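PDB 6N01: zinc chaperone AztD from Citrobacter koseri, which acts as a periplasmic zinc chaperone of the AztABCD transport system, binding three zinc ions and handing one directly to the solute-binding protein AztC. Local coordinates for residues A77-I82 / S90-G95; S221-A226 / L235-N240; Q269-N274 / V283-S288; D359-V364 / I372-A377. All blocks are in the same frame, centred on the assembly; numbering follows the deposited sequence.

Contact 1: A77-I82 / S90-G95; sequences ATIFAI and STIASG
I79 and I92 meet as a hydrogen-bonded pair in the central hairpin of an antiparallel four-stranded blade, one of eight such sheets that fit a beta-propeller. Each backbone N-H reaches the other's carbonyl: I79 N to I92 O at 2.7 Å and I92 N to I79 O at 2.8 Å. Their side chains leave the same face, where I79 CB and I92 CB touch at 3.9 Å. In each, CG1 lies anti to the carbonyl carbon (chi1 -56° and -70°), which leaves CG2 opposite the backbone N. F39 of strand 34-42, in the adjoining blade, covers the two isoleucines. S90 faces A81 on this side, S90 O taking A81 N at 2.9 Å, while the S90 hydroxyl turns to the side-chain amide of Q83. On the other face T91 CG2 packs obliquely on F80 CE2 at 3.3 Å; the two side chains point the same way, and the F80 ring also stacks on F127. Where the pairing ends, A77 O accepts S94 N (2.8 Å) from above its carbonyl plane, and a water bound to G95 N donates to that same oxygen at 2.8 Å.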
loop_
_atom_site.group_PDB
_atom_site.type_symbol
_atom_site.label_atom_id
_atom_site.label_comp_id
_atom_site.label_asym_id
_atom_site.label_seq_id
_atom_site.Cartn_x
_atom_site.Cartn_y
_atom_site.Cartn_z
ATOM N N ALA A 77 -2.322 -11.235 -8.603
ATOM C CA ALA A 77 -1.708 -12.526 -8.878
ATOM C C ALA A 77 -0.446 -12.762 -8.082
ATOM O O ALA A 77 -0.066 -13.920 -7.904
ATOM C CB ALA A 77 -1.404 -12.641 -10.384
ATOM N N THR A 78 0.237 -11.711 -7.639
ATOM C CA THR A 78 1.438 -11.853 -6.838
ATOM C C THR A 78 1.320 -11.009 -5.595
ATOM O O THR A 78 0.802 -9.896 -5.638
ATOM C CB THR A 78 2.729 -11.437 -7.549
ATOM O OG1 THR A 78 2.612 -10.089 -8.019
ATOM C CG2 THR A 78 3.045 -12.366 -8.697
ATOM N N ILE A 79 1.881 -11.547 -4.515
ATOM C CA ILE A 79 2.007 -10.907 -3.217
ATOM C C ILE A 79 3.500 -10.738 -2.969
ATOM O O ILE A 79 4.285 -11.644 -3.275
ATOM C CB ILE A 79 1.364 -11.776 -2.102
ATOM C CG1 ILE A 79 -0.110 -12.100 -2.397
ATOM C CG2 ILE A 79 1.476 -11.092 -0.739
ATOM C CD1 ILE A 79 -0.939 -10.929 -2.718
ATOM N N PHE A 80 3.914 -9.574 -2.476
ATOM C CA PHE A 80 5.316 -9.351 -2.149
ATOM C C PHE A 80 5.459 -9.161 -0.637
ATOM O O PHE A 80 4.672 -8.428 0.001
ATOM C CB PHE A 80 5.868 -8.177 -2.980
ATOM C CG PHE A 80 6.019 -8.503 -4.455
ATOM C CD1 PHE A 80 4.939 -8.425 -5.334
ATOM C CD2 PHE A 80 7.238 -8.943 -4.942
ATOM C CE1 PHE A 80 5.096 -8.764 -6.696
ATOM C CE2 PHE A 80 7.397 -9.278 -6.280
ATOM C CZ PHE A 80 6.321 -9.191 -7.147
ATOM N N ALA A 81 6.430 -9.869 -0.063
ATOM C CA ALA A 81 6.679 -9.842 1.376
ATOM C C ALA A 81 8.030 -9.182 1.588
ATOM O O ALA A 81 9.072 -9.813 1.405
ATOM C CB ALA A 81 6.614 -11.244 1.990
ATOM N N ILE A 82 7.988 -7.910 1.968
ATOM C CA ILE A 82 9.176 -7.089 2.164
ATOM C C ILE A 82 9.708 -7.335 3.569
ATOM O O ILE A 82 9.000 -7.097 4.553
ATOM C CB ILE A 82 8.852 -5.598 1.965
ATOM C CG1 ILE A 82 8.641 -5.263 0.497
ATOM C CG2 ILE A 82 9.935 -4.697 2.562
ATOM C CD1 ILE A 82 7.301 -5.682 0.014
ATOM N N SER A 90 10.510 -11.480 -0.614
ATOM C CA SER A 90 9.994 -12.717 -1.184
ATOM C C SER A 90 8.736 -12.455 -2.001
ATOM O O SER A 90 8.036 -11.452 -1.838
ATOM C CB SER A 90 9.686 -13.750 -0.110
ATOM O OG SER A 90 10.806 -13.922 0.736
ATOM N N THR A 91 8.433 -13.396 -2.870
ATOM C CA THR A 91 7.331 -13.236 -3.796
ATOM C C THR A 91 6.450 -14.465 -3.687
ATOM O O THR A 91 6.943 -15.581 -3.479
ATOM C CB THR A 91 7.837 -13.039 -5.206
ATOM O OG1 THR A 91 8.388 -14.258 -5.693
ATOM C CG2 THR A 91 8.968 -12.029 -5.201
ATOM N N ILE A 92 5.148 -14.234 -3.754
ATOM C CA ILE A 92 4.133 -15.261 -3.600
ATOM C C ILE A 92 3.201 -15.153 -4.771
ATOM O O ILE A 92 2.646 -14.080 -5.030
ATOM C CB ILE A 92 3.338 -15.101 -2.290
ATOM C CG1 ILE A 92 4.200 -15.437 -1.092
ATOM C CG2 ILE A 92 2.101 -16.003 -2.275
ATOM C CD1 ILE A 92 3.602 -14.889 0.233
ATOM N N ALA A 93 3.011 -16.259 -5.461
ATOM C CA ALA A 93 1.941 -16.342 -6.418
ATOM C C ALA A 93 0.667 -16.587 -5.627
ATOM O O ALA A 93 0.537 -17.616 -4.952
ATOM C CB ALA A 93 2.213 -17.451 -7.429
ATOM N N SER A 94 -0.271 -15.643 -5.711
ATOM C CA SER A 94 -1.441 -15.691 -4.849
ATOM C C SER A 94 -2.288 -16.918 -5.150
ATOM O O SER A 94 -2.889 -17.504 -4.238
ATOM C CB SER A 94 -2.270 -14.435 -5.064
ATOM O OG SER A 94 -2.896 -14.534 -6.319
ATOM N N GLY A 95 -2.322 -17.327 -6.413
ATOM C CA GLY A 95 -3.141 -18.427 -6.881
ATOM C C GLY A 95 -4.461 -18.023 -7.484
ATOM O O GLY A 95 -5.195 -18.896 -7.953
HETATM O O HOH W 1 -0.940 -16.442 -8.773
#

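Contact 2: S221-A226 / L235-N240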
loop_
_atom_site.group_PDB
_atom_site.type_symbol
_atom_site.label_atom_id
_atom_site.label_comp_id
_atom_site.label_asym_id
_atom_site.label_seq_id
_atom_site.Cartn_x
_atom_site.Cartn_y
_atom_site.Cartn_z
ATOM N N SER A 221 -3.839 6.132 -7.619
ATOM C CA SER A 221 -5.282 6.034 -7.751
ATOM C C SER A 221 -5.577 6.230 -9.227
ATOM O O SER A 221 -5.414 7.328 -9.762
ATOM C CB SER A 221 -5.981 7.051 -6.847
ATOM O OG SER A 221 -7.395 7.029 -7.064
ATOM N N GLY A 222 -5.980 5.155 -9.890
ATOM C CA GLY A 222 -6.201 5.235 -11.340
ATOM C C GLY A 222 -4.900 5.597 -12.060
ATOM O O GLY A 222 -3.839 5.071 -11.748
ATOM N N ASP A 223 -4.967 6.540 -12.993
ATOM C CA ASP A 223 -3.796 6.913 -13.794
ATOM C C ASP A 223 -2.933 7.964 -13.114
ATOM O O ASP A 223 -2.064 8.556 -13.776
ATOM C CB ASP A 223 -4.229 7.468 -15.161
ATOM C CG ASP A 223 -4.728 8.875 -15.049
ATOM O OD1 ASP A 223 -5.096 9.288 -13.897
ATOM O OD2 ASP A 223 -4.733 9.568 -16.082
ATOM N N THR A 224 -3.191 8.255 -11.836
ATOM C CA THR A 224 -2.516 9.328 -11.117
ATOM C C THR A 224 -1.791 8.743 -9.915
ATOM O O THR A 224 -2.334 7.920 -9.180
ATOM C CB THR A 224 -3.536 10.410 -10.730
ATOM O OG1 THR A 224 -4.153 10.903 -11.933
ATOM C CG2 THR A 224 -2.906 11.593 -9.990
ATOM N N PHE A 225 -0.565 9.156 -9.734
ATOM C CA PHE A 225 0.225 8.727 -8.611
ATOM C C PHE A 225 0.601 9.951 -7.801
ATOM O O PHE A 225 0.886 11.009 -8.370
ATOM C CB PHE A 225 1.461 7.964 -9.056
ATOM C CG PHE A 225 2.042 7.077 -7.989
ATOM C CD1 PHE A 225 2.932 7.584 -7.059
ATOM C CD2 PHE A 225 1.648 5.747 -7.883
ATOM C CE1 PHE A 225 3.449 6.792 -6.111
ATOM C CE2 PHE A 225 2.181 4.931 -6.916
ATOM C CZ PHE A 225 3.064 5.448 -6.019
ATOM N N ALA A 226 0.556 9.815 -6.476
ATOM C CA ALA A 226 0.808 10.930 -5.572
ATOM C C ALA A 226 1.971 10.647 -4.619
ATOM O O ALA A 226 2.083 9.553 -4.063
ATOM C CB ALA A 226 -0.444 11.255 -4.768
ATOM N N LEU A 235 1.869 15.052 -8.049
ATOM C CA LEU A 235 0.934 14.231 -8.807
ATOM C C LEU A 235 1.582 13.863 -10.124
ATOM O O LEU A 235 2.067 14.735 -10.850
ATOM C CB LEU A 235 -0.403 14.952 -9.048
ATOM C CG LEU A 235 -1.078 15.384 -7.746
ATOM C CD1 LEU A 235 -2.376 16.137 -8.035
ATOM C CD2 LEU A 235 -1.377 14.187 -6.861
ATOM N N ILE A 236 1.616 12.569 -10.402
ATOM C CA ILE A 236 2.344 12.016 -11.519
ATOM C C ILE A 236 1.373 11.302 -12.449
ATOM O O ILE A 236 0.578 10.453 -12.017
ATOM C CB ILE A 236 3.439 11.048 -11.069
ATOM C CG1 ILE A 236 4.252 11.635 -9.916
ATOM C CG2 ILE A 236 4.344 10.716 -12.231
ATOM C CD1 ILE A 236 5.153 10.583 -9.299
ATOM N N THR A 237 1.474 11.615 -13.729
ATOM C CA THR A 237 0.728 10.897 -14.761
ATOM C C THR A 237 1.684 10.599 -15.913
ATOM O O THR A 237 2.684 11.288 -16.080
ATOM C CB THR A 237 -0.449 11.716 -15.262
ATOM O OG1 THR A 237 -1.168 10.967 -16.249
ATOM C CG2 THR A 237 0.056 12.985 -15.883
ATOM N N GLN A 238 1.371 9.578 -16.720
ATOM C CA GLN A 238 2.125 9.299 -17.937
ATOM C C GLN A 238 1.179 9.021 -19.090
ATOM O O GLN A 238 0.235 8.243 -18.930
ATOM C CB GLN A 238 3.071 8.111 -17.784
ATOM C CG GLN A 238 3.820 7.751 -19.095
ATOM C CD GLN A 238 4.861 6.683 -18.955
ATOM O OE1 GLN A 238 4.690 5.714 -18.224
ATOM N NE2 GLN A 238 5.960 6.826 -19.716
ATOM N N LYS A 239 1.352 9.743 -20.202
ATOM C CA LYS A 239 0.640 9.447 -21.448
ATOM C C LYS A 239 1.580 8.709 -22.404
ATOM O O LYS A 239 1.962 7.564 -22.137
ATOM C CB LYS A 239 0.109 10.731 -22.072
ATOM C CG LYS A 239 -0.813 11.510 -21.154
ATOM C CD LYS A 239 -2.139 10.832 -20.977
ATOM C CE LYS A 239 -3.179 11.781 -20.373
ATOM N NZ LYS A 239 -3.978 11.114 -19.286
ATOM N N ASN A 240 2.004 9.319 -23.512
ATOM C CA ASN A 240 2.844 8.552 -24.427
ATOM C C ASN A 240 4.260 9.081 -24.499
ATOM O O ASN A 240 5.027 8.703 -25.394
ATOM C CB ASN A 240 2.185 8.434 -25.783
ATOM C CG ASN A 240 1.019 7.487 -25.714
ATOM O OD1 ASN A 240 1.178 6.322 -25.309
ATOM N ND2 ASN A 240 -0.166 7.976 -26.071
HETATM O O HOH W 2 -6.310 9.403 -18.436
#
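L235, in mid-strand, packs against A226, with L235 CD2 3.7 Å from A226 CB in a non-hydrogen-bonded pair of this antiparallel beta hairpin. The next residue, I236, supplies both backbone bonds: I236 N gives its hydrogen to F225 O at 2.7 Å, and I236 O takes that of F225 N at 2.9 Å. I236 CB and F225 CB sit 4.2 Å apart on the face away from L235. T237 carries OG1 opposite its own backbone N (chi1 -179°), which sets the hydroxyl beside D223, with T237 OG1 3.6 Å from D223 O. Farther on, K239, its chain bent at chi2 and chi4, brings NZ to 3.6 Å from D223 OD2, a long salt bridge supplemented by a water that donates to D223 OD2 and holds NZ weakly. The other carboxylate oxygen, D223 OD1, accepts T224 OG1 at 2.7 Å from above its plane. The hairpin forms the middle of its propeller blade, between strands 218-221 and 244-249; F271 of the next blade lies on L235 and A226, whereas F225 packs on V128 and R130 of strand 124-130.

Contact 3: Q269-N274 / V283-S288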
loop_
_atom_site.group_PDB
_atom_site.type_symbol
_atom_site.label_atom_id
_atom_site.label_comp_id
_atom_site.label_asym_id
_atom_site.label_seq_id
_atom_site.Cartn_x
_atom_site.Cartn_y
_atom_site.Cartn_z
ATOM N N GLN A 269 -11.277 8.057 -8.268
ATOM C CA GLN A 269 -9.930 8.593 -8.196
ATOM C C GLN A 269 -9.816 9.616 -7.051
ATOM O O GLN A 269 -10.424 10.685 -7.117
ATOM C CB GLN A 269 -9.617 9.140 -9.580
ATOM C CG GLN A 269 -8.235 9.285 -9.916
ATOM C CD GLN A 269 -8.069 9.263 -11.463
ATOM O OE1 GLN A 269 -8.943 9.688 -12.239
ATOM N NE2 GLN A 269 -6.933 8.828 -11.876
ATOM N N TYR A 270 -9.031 9.295 -6.005
ATOM C CA TYR A 270 -8.767 10.207 -4.869
ATOM C C TYR A 270 -7.629 9.641 -4.015
ATOM O O TYR A 270 -7.242 8.485 -4.149
ATOM C CB TYR A 270 -10.029 10.437 -4.019
ATOM C CG TYR A 270 -10.485 9.199 -3.294
ATOM C CD1 TYR A 270 -9.964 8.886 -2.059
ATOM C CD2 TYR A 270 -11.376 8.335 -3.860
ATOM C CE1 TYR A 270 -10.336 7.748 -1.393
ATOM C CE2 TYR A 270 -11.762 7.191 -3.208
ATOM C CZ TYR A 270 -11.227 6.903 -1.961
ATOM O OH TYR A 270 -11.562 5.770 -1.257
ATOM N N PHE A 271 -7.105 10.470 -3.117
ATOM C CA PHE A 271 -6.135 10.052 -2.133
ATOM C C PHE A 271 -6.636 10.394 -0.728
ATOM O O PHE A 271 -7.369 11.373 -0.521
ATOM C CB PHE A 271 -4.792 10.718 -2.412
ATOM C CG PHE A 271 -4.320 10.469 -3.779
ATOM C CD1 PHE A 271 -3.853 9.236 -4.123
ATOM C CD2 PHE A 271 -4.379 11.443 -4.738
ATOM C CE1 PHE A 271 -3.444 8.979 -5.440
ATOM C CE2 PHE A 271 -3.964 11.178 -6.035
ATOM C CZ PHE A 271 -3.507 9.968 -6.358
ATOM N N ILE A 272 -6.263 9.560 0.217
ATOM C CA ILE A 272 -6.461 9.840 1.636
ATOM C C ILE A 272 -5.095 9.890 2.271
ATOM O O ILE A 272 -4.249 9.027 1.995
ATOM C CB ILE A 272 -7.368 8.806 2.340
ATOM C CG1 ILE A 272 -8.767 8.887 1.743
ATOM C CG2 ILE A 272 -7.457 9.114 3.844
ATOM C CD1 ILE A 272 -9.813 7.951 2.325
ATOM N N GLY A 273 -4.829 10.969 3.012
ATOM C CA GLY A 273 -3.596 11.072 3.752
ATOM C C GLY A 273 -3.871 11.358 5.217
ATOM O O GLY A 273 -4.933 11.853 5.588
ATOM N N ASN A 274 -2.883 11.055 6.041
ATOM C CA ASN A 274 -2.903 11.595 7.384
ATOM C C ASN A 274 -2.655 13.096 7.285
ATOM O O ASN A 274 -2.200 13.596 6.259
ATOM C CB ASN A 274 -1.846 10.917 8.268
ATOM C CG ASN A 274 -0.456 11.131 7.763
ATOM O OD1 ASN A 274 -0.236 11.456 6.591
ATOM N ND2 ASN A 274 0.508 10.956 8.645
ATOM N N VAL A 283 -8.324 14.015 -0.877
ATOM C CA VAL A 283 -7.834 14.843 -1.978
ATOM C C VAL A 283 -8.431 14.324 -3.282
ATOM O O VAL A 283 -8.297 13.134 -3.596
ATOM C CB VAL A 283 -6.307 14.839 -2.058
ATOM C CG1 VAL A 283 -5.835 15.911 -3.035
ATOM C CG2 VAL A 283 -5.678 15.046 -0.685
ATOM N N ASP A 284 -9.093 15.213 -4.037
ATOM C CA ASP A 284 -9.565 14.903 -5.380
ATOM C C ASP A 284 -8.597 15.547 -6.360
ATOM O O ASP A 284 -8.711 16.753 -6.628
ATOM C CB ASP A 284 -10.990 15.430 -5.604
ATOM C CG ASP A 284 -11.570 15.024 -6.979
ATOM O OD1 ASP A 284 -10.791 14.619 -7.864
ATOM O OD2 ASP A 284 -12.805 15.120 -7.185
ATOM N N PRO A 285 -7.647 14.798 -6.936
ATOM C CA PRO A 285 -6.666 15.404 -7.847
ATOM C C PRO A 285 -7.221 15.852 -9.204
ATOM O O PRO A 285 -6.424 16.287 -10.039
ATOM C CB PRO A 285 -5.617 14.296 -8.020
ATOM C CG PRO A 285 -6.318 13.026 -7.670
ATOM C CD PRO A 285 -7.564 13.328 -6.919
ATOM N N THR A 286 -8.520 15.692 -9.500
ATOM C CA THR A 286 -9.102 16.140 -10.772
ATOM C C THR A 286 -10.005 17.360 -10.632
ATOM O O THR A 286 -10.613 17.771 -11.630
ATOM C CB THR A 286 -9.914 15.019 -11.441
ATOM O OG1 THR A 286 -11.142 14.792 -10.724
ATOM C CG2 THR A 286 -9.116 13.718 -11.515
ATOM N N GLU A 287 -10.137 17.930 -9.426
ATOM C CA GLU A 287 -10.958 19.113 -9.176
ATOM C C GLU A 287 -10.101 20.166 -8.494
ATOM O O GLU A 287 -9.195 19.846 -7.714
ATOM C CB GLU A 287 -12.185 18.825 -8.282
ATOM C CG GLU A 287 -13.144 17.783 -8.841
ATOM C CD GLU A 287 -14.191 18.371 -9.790
ATOM O OE1 GLU A 287 -14.340 17.839 -10.915
ATOM O OE2 GLU A 287 -14.864 19.356 -9.413
ATOM N N SER A 288 -10.416 21.429 -8.780
ATOM C CA SER A 288 -9.672 22.526 -8.176
ATOM C C SER A 288 -9.949 22.629 -6.677
ATOM O O SER A 288 -9.034 22.950 -5.909
ATOM C CB SER A 288 -9.988 23.835 -8.900
ATOM O OG SER A 288 -9.269 23.920 -10.123
HETATM O O HOH W 3 -12.262 12.207 -8.978
#
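At the end of a propeller-blade hairpin, where its second strand runs into a turn, F271 and V283 form a hydrogen-bonded antiparallel pair. F271 N reaches V283 O at 3.0 Å and V283 N reaches F271 O at 2.8 Å. Just before the pair, Y270 CA presses to 3.2 Å from V283 O, while the Y270 phenol ring leads away toward V305 and A313 in the following blade. Beyond V283 the chain enters a type I beta turn, D284 to E287, that brings P285 back against F271. The proline crosses the phenylalanine at about a right angle, and P285 CG comes within 3.4 Å of F271 CE2, oblique to the ring. L235 of the preceding blade packs against both. Q269 and T286 mark the more open end, their side chains crossing nearly square; D223 of that same preceding blade holds the Q269 amide. D284 organises the turn. With CG opposite the backbone N (chi1 -175°), its carboxylate sits on the carbonyl side, within reach of T286: OD1 accepts the T286 backbone N-H, which makes an Asx turn, as well as the T286 hydroxyl. The two donors come from the same face of the carboxylate, the hydroxyl on the syn side and the N-H from higher above the plane. D284 OD2 makes a weak hydrogen bond to a triethylene glycol, probably from the crystallisation liquor. A water spans the two segments, donating to Q269 O at 3.0 Å and to D284 OD1 at 3.0 Å.

Contact 4: D359-V364 / I372-A377; sequences DNKIYV and IIVLDA
I362 and L375 satisfy each other's backbone completely: I362 N gives to L375 O and L375 N to I362 O, both at 2.9 Å. The next hydrogen-bonded pair repeats this, V364 N reaching I373 O, while I373 N meets V364 O at 2.7 Å. A fifth bond, from A377 N to N360 O at 2.9 Å, closes the end. A377 CB crowds that oxygen too, 3.3 Å from N360 O. These rungs join the middle strands of a four-stranded antiparallel blade of the beta-propeller. The groups that point outward from the pair are taken up by the flanking strands, for Y363 bonds backbone to backbone with A356 and V374 with S384. Side chains of the non-hydrogen-bonded pairs, K361-D376 and Y363-V374, share one face; those of the hydrogen-bonded pairs share the other. On the first, Y363 and V374 run side by side, and V374 CG1 makes an off-centre CH-pi contact 4.2 Å from the Y363 ring centroid; I372 CG2 lies near the ring plane at its edge, 3.9 Å from Y363 CB. The Y363 hydroxyl passes beyond the hairpin to A53 O. On this same face K361, bent at chi2 and chi4, lays CG on V374 CG1 and brings NZ to 4.0 Å from D376 OD1, a long salt bridge. D376 OD2 instead accepts the backbone N-H of S379, and N360 OD1 receives R309. On the opposite face L375 CD1 touches V364 CG2 at 4.1 Å, and I362 packs its CG1 against A377 CB.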
loop_
_atom_site.group_PDB
_atom_site.type_symbol
_atom_site.label_atom_id
_atom_site.label_comp_id
_atom_site.label_asym_id
_atom_site.label_seq_id
_atom_site.Cartn_x
_atom_site.Cartn_y
_atom_site.Cartn_z
ATOM N N ASP A 359 -14.232 -9.115 -1.064
ATOM C CA ASP A 359 -15.624 -9.344 -1.466
ATOM C C ASP A 359 -16.530 -8.376 -0.684
ATOM O O ASP A 359 -16.342 -7.160 -0.786
ATOM C CB ASP A 359 -15.979 -10.819 -1.237
ATOM C CG ASP A 359 -17.153 -11.308 -2.102
ATOM O OD1 ASP A 359 -17.585 -10.579 -3.037
ATOM O OD2 ASP A 359 -17.619 -12.457 -1.850
ATOM N N ASN A 360 -17.472 -8.865 0.128
ATOM C CA ASN A 360 -18.386 -7.989 0.865
ATOM C C ASN A 360 -18.079 -7.970 2.361
ATOM O O ASN A 360 -18.961 -7.686 3.164
ATOM C CB ASN A 360 -19.837 -8.401 0.633
ATOM C CG ASN A 360 -20.201 -8.368 -0.856
ATOM O OD1 ASN A 360 -19.706 -7.514 -1.608
ATOM N ND2 ASN A 360 -21.042 -9.301 -1.288
ATOM N N LYS A 361 -16.828 -8.252 2.729
ATOM C CA LYS A 361 -16.382 -8.381 4.106
ATOM C C LYS A 361 -15.142 -7.541 4.371
ATOM O O LYS A 361 -14.314 -7.327 3.492
ATOM C CB LYS A 361 -16.074 -9.863 4.504
ATOM C CG LYS A 361 -17.282 -10.613 5.052
ATOM C CD LYS A 361 -18.086 -11.410 4.118
ATOM C CE LYS A 361 -19.557 -11.493 4.636
ATOM N NZ LYS A 361 -19.653 -11.427 6.174
ATOM N N ILE A 362 -15.027 -7.078 5.607
ATOM C CA ILE A 362 -13.865 -6.338 6.093
ATOM C C ILE A 362 -13.158 -7.173 7.145
ATOM O O ILE A 362 -13.794 -7.760 8.031
ATOM C CB ILE A 362 -14.249 -4.973 6.673
ATOM C CG1 ILE A 362 -15.028 -4.152 5.639
ATOM C CG2 ILE A 362 -13.007 -4.226 7.177
ATOM C CD1 ILE A 362 -15.746 -2.971 6.220
ATOM N N TYR A 363 -11.844 -7.215 7.064
ATOM C CA TYR A 363 -11.032 -8.055 7.949
ATOM C C TYR A 363 -10.105 -7.184 8.774
ATOM O O TYR A 363 -9.372 -6.351 8.225
ATOM C CB TYR A 363 -10.211 -9.064 7.144
ATOM C CG TYR A 363 -11.102 -9.974 6.354
ATOM C CD1 TYR A 363 -11.694 -9.532 5.182
ATOM C CD2 TYR A 363 -11.351 -11.269 6.768
ATOM C CE1 TYR A 363 -12.526 -10.352 4.449
ATOM C CE2 TYR A 363 -12.191 -12.091 6.050
ATOM C CZ TYR A 363 -12.755 -11.628 4.895
ATOM O OH TYR A 363 -13.568 -12.436 4.174
ATOM N N VAL A 364 -10.159 -7.343 10.084
ATOM C CA VAL A 364 -9.333 -6.540 10.976
ATOM C C VAL A 364 -8.507 -7.485 11.802
ATOM O O VAL A 364 -9.068 -8.295 12.546
ATOM C CB VAL A 364 -10.200 -5.618 11.850
ATOM C CG1 VAL A 364 -9.350 -4.838 12.828
ATOM C CG2 VAL A 364 -10.992 -4.656 10.948
ATOM N N ILE A 372 -8.394 -12.668 13.612
ATOM C CA ILE A 372 -8.890 -11.724 12.618
ATOM C C ILE A 372 -10.369 -11.543 12.894
ATOM O O ILE A 372 -11.103 -12.539 12.986
ATOM C CB ILE A 372 -8.753 -12.262 11.172
ATOM C CG1 ILE A 372 -7.373 -12.829 10.864
ATOM C CG2 ILE A 372 -9.150 -11.175 10.186
ATOM C CD1 ILE A 372 -6.362 -11.883 10.938
ATOM N N ILE A 373 -10.816 -10.301 13.003
ATOM C CA ILE A 373 -12.246 -10.021 13.106
ATOM C C ILE A 373 -12.802 -9.765 11.715
ATOM O O ILE A 373 -12.193 -9.039 10.918
ATOM C CB ILE A 373 -12.495 -8.822 14.035
ATOM C CG1 ILE A 373 -11.752 -9.035 15.341
ATOM C CG2 ILE A 373 -13.972 -8.601 14.209
ATOM C CD1 ILE A 373 -12.073 -10.278 15.933
ATOM N N VAL A 374 -13.984 -10.320 11.434
ATOM C CA VAL A 374 -14.622 -10.227 10.130
ATOM C C VAL A 374 -15.950 -9.491 10.314
ATOM O O VAL A 374 -16.752 -9.886 11.164
ATOM C CB VAL A 374 -14.842 -11.630 9.521
ATOM C CG1 VAL A 374 -15.266 -11.565 8.082
ATOM C CG2 VAL A 374 -13.562 -12.496 9.676
ATOM N N LEU A 375 -16.169 -8.416 9.528
ATOM C CA LEU A 375 -17.406 -7.656 9.504
ATOM C C LEU A 375 -18.059 -7.690 8.136
ATOM O O LEU A 375 -17.379 -7.726 7.104
ATOM C CB LEU A 375 -17.162 -6.191 9.843
ATOM C CG LEU A 375 -16.399 -5.884 11.120
ATOM C CD1 LEU A 375 -14.951 -5.743 10.769
ATOM C CD2 LEU A 375 -16.959 -4.601 11.748
ATOM N N ASP A 376 -19.390 -7.654 8.129
ATOM C CA ASP A 376 -20.119 -7.436 6.895
ATOM C C ASP A 376 -19.964 -5.977 6.485
ATOM O O ASP A 376 -20.223 -5.076 7.283
ATOM C CB ASP A 376 -21.589 -7.797 7.062
ATOM C CG ASP A 376 -22.362 -7.729 5.751
ATOM O OD1 ASP A 376 -22.310 -8.699 4.966
ATOM O OD2 ASP A 376 -23.026 -6.699 5.495
ATOM N N ALA A 377 -19.513 -5.746 5.240
ATOM C CA ALA A 377 -19.216 -4.385 4.795
ATOM C C ALA A 377 -20.468 -3.532 4.770
ATOM O O ALA A 377 -20.420 -2.331 5.062
ATOM C CB ALA A 377 -18.585 -4.403 3.397
#

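Each contact lies in the central hairpin of a different blade, contact 3 at its end, where strand 279-283 runs into a turn; they follow in series along the chain and around the propeller. Contacts 2 and 3, with centres 12 Å apart, belong to successive blades and touch directly: D223 OD1 and Q269 NE2 lie 2.8 Å apart and S221 OG and Y270 N 3.0 Å, both probable hydrogen bonds, while S221 CB packs on F271 CE1. Contact 1 lies across the chain's centre from contact 3, their centres 29 Å apart, and contact 4 stays about 12 Å or more from the others at nearest atoms. Contacts 1 and 2 approach zinc site 1: the side chains of F80 and F225 lie about 11 and 8 Å from that of H126.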